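Trypsin-resistant surface T6 protein (Streptococcus pyogenes serotype M6, PDB 4P0D) is the backbone pilin that builds the pilus shaft of this serotype, probably polymerised by sortase and anchored to the cell wall. Local coordinates at residues Lys190-Glu200 against Val239-Asp250. The protein carries 1 engineered substitution. Numbering follows the deposited sequence.
Sequences KTVYVSDNMSE and VNNGFNLSFIYD
Strands 192-197 and 242-247 run antiparallel in the Cna-B-like middle domain, and Val194 and Leu245 form a hydrogen-bonded pair at their centre. Val194 N donates to Leu245 O over 2.7 Å, almost straight at 175°, and Val194 O receives Leu245 N in return. Asp196 and Phe243 exchange bonds in the same way. On the face carrying Val194, its CG2 meets the edge of the Phe247 ring, CE2 lying 4.1 Å away, while Val192 reaches Phe247 CB with CG1 and the rim of the Tyr249 ring with CG2. The Phe243 side chain sits between its own N and C (chi1 70°), which swings the ring toward strand 192-197 and sets one face over Asp196 N. Ile259 of strand 258-265 packs on both Val194 and Phe247, placing this face in the domain core. Across the other face, the Tyr193 ring has Asn244 OD1 at its edge and its CD2 against Ser246 CB, with its plane 48° from the Asn244 amide, and its hydroxyl bonds to Asn296 O. Ser195 OG donates to Asn244 OD1 at 2.9 Å. At one end Met198 N binds Asn241 O over 2.8 Å, and Asn241 ND2 approaches Met198 O from above the carbonyl plane while also bonding Leu202 O. The other end opens around a water joining Lys190 O, Phe247 O and Tyr249 N; beyond it extended Lys190 carries NZ to the syn side of Asp250 OD1, 2.9 Å away, in a salt bridge, and NZ also donates to Lys185 O. A mainly apolar core face, where Asp196 bonds Tyr261 OH, and a more polar face with Tyr193, Ser195 and Asn244 fit an Ig-like beta sandwich of a Gram-positive pilin.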
ATOM      1  N   LYS A 190      -1.872   6.912 -19.763  1.00 16.21           N
ATOM      2  CA  LYS A 190      -0.579   6.652 -19.144  1.00 15.93           C
ATOM      3  C   LYS A 190      -0.654   6.836 -17.632  1.00 15.12           C
ATOM      4  O   LYS A 190       0.249   7.397 -17.038  1.00 14.19           O
ATOM      5  CB  LYS A 190       0.496   7.560 -19.734  1.00 16.90           C
ATOM      6  CG  LYS A 190       0.690   7.406 -21.230  1.00 18.00           C
ATOM      7  CD  LYS A 190       1.729   8.367 -21.759  1.00 19.29           C
ATOM      8  CE  LYS A 190       2.341   7.812 -23.027  1.00 21.40           C
ATOM      9  NZ  LYS A 190       3.449   8.607 -23.607  1.00 21.93           N
ATOM     10  N   THR A 191      -1.722   6.339 -17.020  1.00 14.33           N
ATOM     11  CA  THR A 191      -1.930   6.497 -15.599  1.00 14.90           C
ATOM     12  C   THR A 191      -0.734   5.905 -14.821  1.00 15.01           C
ATOM     13  O   THR A 191      -0.288   4.780 -15.083  1.00 14.09           O
ATOM     14  CB  THR A 191      -3.253   5.862 -15.127  1.00 14.76           C
ATOM     15  OG1 THR A 191      -4.376   6.545 -15.709  1.00 14.33           O
ATOM     16  CG2 THR A 191      -3.379   5.914 -13.623  1.00 15.18           C
ATOM     17  N   VAL A 192      -0.213   6.716 -13.903  1.00 14.95           N
ATOM     18  CA  VAL A 192       0.839   6.324 -12.944  1.00 16.36           C
ATOM     19  C   VAL A 192       0.450   6.978 -11.631  1.00 15.37           C
ATOM     20  O   VAL A 192       0.777   8.139 -11.423  1.00 15.32           O
ATOM     21  CB  VAL A 192       2.232   6.893 -13.327  1.00 17.27           C
ATOM     22  CG1 VAL A 192       3.304   6.414 -12.342  1.00 19.01           C
ATOM     23  CG2 VAL A 192       2.628   6.530 -14.728  1.00 18.65           C
ATOM     24  N   TYR A 193      -0.253   6.262 -10.756  1.00 14.78           N
ATOM     25  CA  TYR A 193      -0.945   6.885  -9.628  1.00 14.33           C
ATOM     26  C   TYR A 193      -0.751   6.086  -8.329  1.00 14.01           C
ATOM     27  O   TYR A 193      -1.112   4.910  -8.272  1.00 13.77           O
ATOM     28  CB  TYR A 193      -2.425   6.961  -9.976  1.00 14.33           C
ATOM     29  CG  TYR A 193      -3.320   7.791  -9.098  1.00 14.38           C
ATOM     30  CD1 TYR A 193      -3.634   7.399  -7.805  1.00 14.50           C
ATOM     31  CD2 TYR A 193      -3.935   8.939  -9.603  1.00 14.98           C
ATOM     32  CE1 TYR A 193      -4.494   8.142  -7.019  1.00 14.08           C
ATOM     33  CE2 TYR A 193      -4.782   9.699  -8.820  1.00 15.01           C
ATOM     34  CZ  TYR A 193      -5.067   9.285  -7.533  1.00 14.94           C
ATOM     35  OH  TYR A 193      -5.913  10.022  -6.764  1.00 15.54           O
ATOM     36  N   VAL A 194      -0.231   6.741  -7.289  1.00 14.07           N
ATOM     37  CA  VAL A 194       0.104   6.069  -6.022  1.00 14.84           C
ATOM     38  C   VAL A 194      -0.763   6.568  -4.855  1.00 15.96           C
ATOM     39  O   VAL A 194      -1.038   7.777  -4.722  1.00 15.35           O
ATOM     40  CB  VAL A 194       1.626   6.178  -5.722  1.00 15.12           C
ATOM     41  CG1 VAL A 194       1.980   5.516  -4.384  1.00 14.97           C
ATOM     42  CG2 VAL A 194       2.425   5.553  -6.865  1.00 14.95           C
ATOM     43  N   SER A 195      -1.258   5.617  -4.051  1.00 17.01           N
ATOM     44  CA  SER A 195      -2.075   5.933  -2.879  1.00 18.06           C
ATOM     45  C   SER A 195      -1.643   5.121  -1.659  1.00 17.98           C
ATOM     46  O   SER A 195      -1.106   4.016  -1.782  1.00 17.53           O
ATOM     47  CB  SER A 195      -3.561   5.649  -3.139  1.00 19.34           C
ATOM     48  OG  SER A 195      -3.978   6.071  -4.429  1.00 21.23           O
ATOM     49  N   ASP A 196      -1.877   5.688  -0.479  1.00 17.66           N
ATOM     50  CA  ASP A 196      -1.874   4.922   0.767  1.00 16.80           C
ATOM     51  C   ASP A 196      -2.865   5.549   1.714  1.00 17.45           C
ATOM     52  O   ASP A 196      -3.176   6.743   1.608  1.00 16.05           O
ATOM     53  CB  ASP A 196      -0.471   4.867   1.377  1.00 16.60           C
ATOM     54  CG  ASP A 196      -0.269   3.685   2.339  1.00 15.95           C
ATOM     55  OD1 ASP A 196      -1.229   2.991   2.694  1.00 15.84           O
ATOM     56  OD2 ASP A 196       0.874   3.482   2.781  1.00 16.11           O
ATOM     57  N   ASN A 197      -3.419   4.720   2.595  1.00 17.96           N
ATOM     58  CA  ASN A 197      -4.213   5.204   3.712  1.00 19.99           C
ATOM     59  C   ASN A 197      -3.877   4.364   4.938  1.00 19.56           C
ATOM     60  O   ASN A 197      -3.868   3.135   4.896  1.00 19.22           O
ATOM     61  CB  ASN A 197      -5.712   5.145   3.410  1.00 21.61           C
ATOM     62  CG  ASN A 197      -6.542   6.060   4.326  1.00 23.18           C
ATOM     63  OD1 ASN A 197      -6.243   7.240   4.502  1.00 23.54           O
ATOM     64  ND2 ASN A 197      -7.607   5.518   4.884  1.00 24.79           N
ATOM     65  N   MET A 198      -3.561   5.050   6.012  1.00 20.26           N
ATOM     66  CA  MET A 198      -3.151   4.402   7.246  1.00 21.40           C
ATOM     67  C   MET A 198      -4.392   4.019   8.033  1.00 19.01           C
ATOM     68  O   MET A 198      -5.364   4.770   8.051  1.00 19.14           O
ATOM     69  CB  MET A 198      -2.318   5.374   8.077  1.00 23.15           C
ATOM     70  CG  MET A 198      -1.011   5.821   7.452  1.00 26.72           C
ATOM     71  SD  MET A 198       0.255   4.578   7.712  1.00 33.90           S
ATOM     72  CE  MET A 198       1.452   5.165   6.519  1.00 33.68           C
ATOM     73  N   SER A 199      -4.355   2.876   8.708  1.00 18.10           N
ATOM     74  CA  SER A 199      -5.437   2.514   9.636  1.00 18.59           C
ATOM     75  C   SER A 199      -5.477   3.538  10.767  1.00 18.68           C
ATOM     76  O   SER A 199      -4.522   4.318  10.950  1.00 17.06           O
ATOM     77  CB  SER A 199      -5.235   1.108  10.201  1.00 18.65           C
ATOM     78  OG  SER A 199      -3.959   1.013  10.808  1.00 19.18           O
ATOM     79  N   GLU A 200      -6.572   3.545  11.522  1.00 19.54           N
ATOM     80  CA  GLU A 200      -6.854   4.700  12.373  1.00 20.72           C
ATOM     81  C   GLU A 200      -5.900   4.863  13.546  1.00 18.38           C
ATOM     82  O   GLU A 200      -5.776   5.957  14.053  1.00 17.51           O
ATOM     83  CB  GLU A 200      -8.328   4.750  12.835  1.00 22.99           C
ATOM     84  CG  GLU A 200      -8.759   3.644  13.779  1.00 24.27           C
ATOM     85  CD  GLU A 200     -10.063   3.957  14.511  1.00 27.27           C
ATOM     86  OE1 GLU A 200     -10.481   3.108  15.316  1.00 26.93           O
ATOM     87  OE2 GLU A 200     -10.662   5.047  14.310  1.00 30.23           O
ATOM     88  N   VAL A 239      -5.202  13.069   1.598  1.00 16.45           N
ATOM     89  CA  VAL A 239      -6.584  12.609   1.543  1.00 17.17           C
ATOM     90  C   VAL A 239      -6.796  11.581   2.642  1.00 17.75           C
ATOM     91  O   VAL A 239      -6.082  10.585   2.707  1.00 17.31           O
ATOM     92  CB  VAL A 239      -6.912  11.956   0.178  1.00 17.21           C
ATOM     93  CG1 VAL A 239      -8.366  11.496   0.130  1.00 17.20           C
ATOM     94  CG2 VAL A 239      -6.627  12.935  -0.946  1.00 16.95           C
ATOM     95  N   ASN A 240      -7.799  11.834   3.479  1.00 19.76           N
ATOM     96  CA  ASN A 240      -8.063  11.049   4.691  1.00 20.89           C
ATOM     97  C   ASN A 240      -6.773  10.885   5.530  1.00 18.81           C
ATOM     98  O   ASN A 240      -6.113  11.877   5.807  1.00 18.52           O
ATOM     99  CB  ASN A 240      -8.742   9.727   4.324  1.00 23.01           C
ATOM    100  CG  ASN A 240     -10.086   9.943   3.646  1.00 25.40           C
ATOM    101  OD1 ASN A 240     -10.967  10.616   4.187  1.00 26.57           O
ATOM    102  ND2 ASN A 240     -10.248   9.384   2.453  1.00 27.82           N
ATOM    103  N   ASN A 241      -6.406   9.669   5.904  1.00 17.39           N
ATOM    104  CA  ASN A 241      -5.216   9.443   6.725  1.00 16.29           C
ATOM    105  C   ASN A 241      -4.099   8.932   5.824  1.00 15.89           C
ATOM    106  O   ASN A 241      -3.519   7.865   6.063  1.00 15.16           O
ATOM    107  CB  ASN A 241      -5.554   8.429   7.817  1.00 16.14           C
ATOM    108  CG  ASN A 241      -4.523   8.379   8.928  1.00 15.14           C
ATOM    109  OD1 ASN A 241      -3.809   9.331   9.185  1.00 14.14           O
ATOM    110  ND2 ASN A 241      -4.476   7.258   9.609  1.00 15.71           N
ATOM    111  N   GLY A 242      -3.835   9.679   4.747  1.00 15.07           N
ATOM    112  CA  GLY A 242      -2.899   9.229   3.725  1.00 14.30           C
ATOM    113  C   GLY A 242      -2.792  10.246   2.598  1.00 13.89           C
ATOM    114  O   GLY A 242      -2.946  11.451   2.822  1.00 14.23           O
ATOM    115  N   PHE A 243      -2.542   9.751   1.391  1.00 13.05           N
ATOM    116  CA  PHE A 243      -2.279  10.594   0.247  1.00 12.54           C
ATOM    117  C   PHE A 243      -2.599   9.905  -1.072  1.00 12.80           C
ATOM    118  O   PHE A 243      -2.642   8.670  -1.160  1.00 11.71           O
ATOM    119  CB  PHE A 243      -0.808  11.007   0.222  1.00 12.39           C
ATOM    120  CG  PHE A 243       0.137   9.879  -0.089  1.00 12.41           C
ATOM    121  CD1 PHE A 243       0.609   9.046   0.928  1.00 12.08           C
ATOM    122  CD2 PHE A 243       0.547   9.634  -1.403  1.00 12.35           C
ATOM    123  CE1 PHE A 243       1.468   8.000   0.640  1.00 12.24           C
ATOM    124  CE2 PHE A 243       1.409   8.588  -1.685  1.00 12.65           C
ATOM    125  CZ  PHE A 243       1.864   7.766  -0.666  1.00 12.33           C
ATOM    126  N   ASN A 244      -2.785  10.739  -2.088  1.00 13.53           N
ATOM    127  CA  ASN A 244      -2.732  10.327  -3.483  1.00 14.08           C
ATOM    128  C   ASN A 244      -1.609  11.101  -4.150  1.00 14.34           C
ATOM    129  O   ASN A 244      -1.377  12.269  -3.832  1.00 15.28           O
ATOM    130  CB  ASN A 244      -4.052  10.585  -4.199  1.00 14.38           C
ATOM    131  CG  ASN A 244      -5.194   9.752  -3.640  1.00 14.52           C
ATOM    132  OD1 ASN A 244      -5.030   8.580  -3.378  1.00 15.89           O
ATOM    133  ND2 ASN A 244      -6.338  10.372  -3.430  1.00 15.08           N
ATOM    134  N   LEU A 245      -0.881  10.429  -5.029  1.00 15.29           N
ATOM    135  CA  LEU A 245       0.220  11.037  -5.756  1.00 15.38           C
ATOM    136  C   LEU A 245       0.163  10.532  -7.209  1.00 15.46           C
ATOM    137  O   LEU A 245       0.368   9.346  -7.485  1.00 14.19           O
ATOM    138  CB  LEU A 245       1.564  10.716  -5.094  1.00 16.36           C
ATOM    139  CG  LEU A 245       2.687  11.740  -5.291  1.00 17.21           C
ATOM    140  CD1 LEU A 245       3.961  11.317  -4.587  1.00 18.18           C
ATOM    141  CD2 LEU A 245       2.950  11.968  -6.760  1.00 17.66           C
ATOM    142  N   SER A 246      -0.137  11.442  -8.127  1.00 15.37           N
ATOM    143  CA  SER A 246      -0.222  11.100  -9.533  1.00 16.25           C
ATOM    144  C   SER A 246       1.047  11.584 -10.191  1.00 16.77           C
ATOM    145  O   SER A 246       1.359  12.774 -10.121  1.00 18.26           O
ATOM    146  CB  SER A 246      -1.457  11.750 -10.187  1.00 15.82           C
ATOM    147  OG  SER A 246      -1.524  11.439 -11.572  1.00 15.83           O
ATOM    148  N   PHE A 247       1.781  10.678 -10.833  1.00 16.68           N
ATOM    149  CA  PHE A 247       2.986  11.079 -11.568  1.00 16.59           C
ATOM    150  C   PHE A 247       2.689  11.328 -13.041  1.00 16.94           C
ATOM    151  O   PHE A 247       1.675  10.874 -13.572  1.00 16.12           O
ATOM    152  CB  PHE A 247       4.077  10.018 -11.462  1.00 17.53           C
ATOM    153  CG  PHE A 247       4.653   9.856 -10.077  1.00 17.18           C
ATOM    154  CD1 PHE A 247       5.620  10.730  -9.608  1.00 17.44           C
ATOM    155  CD2 PHE A 247       4.252   8.804  -9.266  1.00 17.41           C
ATOM    156  CE1 PHE A 247       6.166  10.576  -8.351  1.00 17.59           C
ATOM    157  CE2 PHE A 247       4.798   8.639  -8.003  1.00 17.27           C
ATOM    158  CZ  PHE A 247       5.742   9.530  -7.540  1.00 17.46           C
ATOM    159  N   ILE A 248       3.593  12.061 -13.681  1.00 16.49           N
ATOM    160  CA  ILE A 248       3.515  12.374 -15.094  1.00 17.55           C
ATOM    161  C   ILE A 248       4.458  11.437 -15.838  1.00 16.16           C
ATOM    162  O   ILE A 248       5.683  11.660 -15.876  1.00 15.14           O
ATOM    163  CB  ILE A 248       3.897  13.855 -15.337  1.00 18.98           C
ATOM    164  CG1 ILE A 248       3.028  14.748 -14.442  1.00 20.27           C
ATOM    165  CG2 ILE A 248       3.781  14.203 -16.824  1.00 19.29           C
ATOM    166  CD1 ILE A 248       3.375  16.227 -14.516  1.00 21.92           C
ATOM    167  N   TYR A 249       3.881  10.387 -16.433  1.00 16.01           N
ATOM    168  CA  TYR A 249       4.666   9.263 -17.001  1.00 15.94           C
ATOM    169  C   TYR A 249       5.877   9.692 -17.810  1.00 16.57           C
ATOM    170  O   TYR A 249       7.002   9.219 -17.578  1.00 16.18           O
ATOM    171  CB  TYR A 249       3.790   8.354 -17.870  1.00 15.30           C
ATOM    172  CG  TYR A 249       4.532   7.168 -18.448  1.00 15.00           C
ATOM    173  CD1 TYR A 249       4.717   6.008 -17.698  1.00 14.95           C
ATOM    174  CD2 TYR A 249       5.030   7.191 -19.752  1.00 15.57           C
ATOM    175  CE1 TYR A 249       5.384   4.930 -18.208  1.00 15.16           C
ATOM    176  CE2 TYR A 249       5.707   6.107 -20.285  1.00 15.42           C
ATOM    177  CZ  TYR A 249       5.873   4.975 -19.509  1.00 15.84           C
ATOM    178  OH  TYR A 249       6.510   3.870 -20.009  1.00 15.78           O
ATOM    179  N   ASP A 250       5.640  10.583 -18.766  1.00 18.63           N
ATOM    180  CA  ASP A 250       6.692  11.018 -19.677  1.00 21.06           C
ATOM    181  C   ASP A 250       7.860  11.680 -18.924  1.00 21.25           C
ATOM    182  O   ASP A 250       9.024  11.449 -19.284  1.00 24.16           O
ATOM    183  CB  ASP A 250       6.125  11.923 -20.780  1.00 22.82           C
ATOM    184  CG  ASP A 250       5.229  11.164 -21.761  1.00 24.98           C
ATOM    185  OD1 ASP A 250       5.381   9.939 -21.896  1.00 25.49           O
ATOM    186  OD2 ASP A 250       4.369  11.793 -22.410  1.00 26.95           O
TER
HETATM  187  O   HOH W   1       1.010   9.773 -16.387  1.00 19.13           O
HETATM  188  O   HOH W   2      -1.626   9.360 -13.402  1.00 19.92           O
HETATM  189  O   HOH W   3      -5.909   8.216   1.396  1.00 18.98           O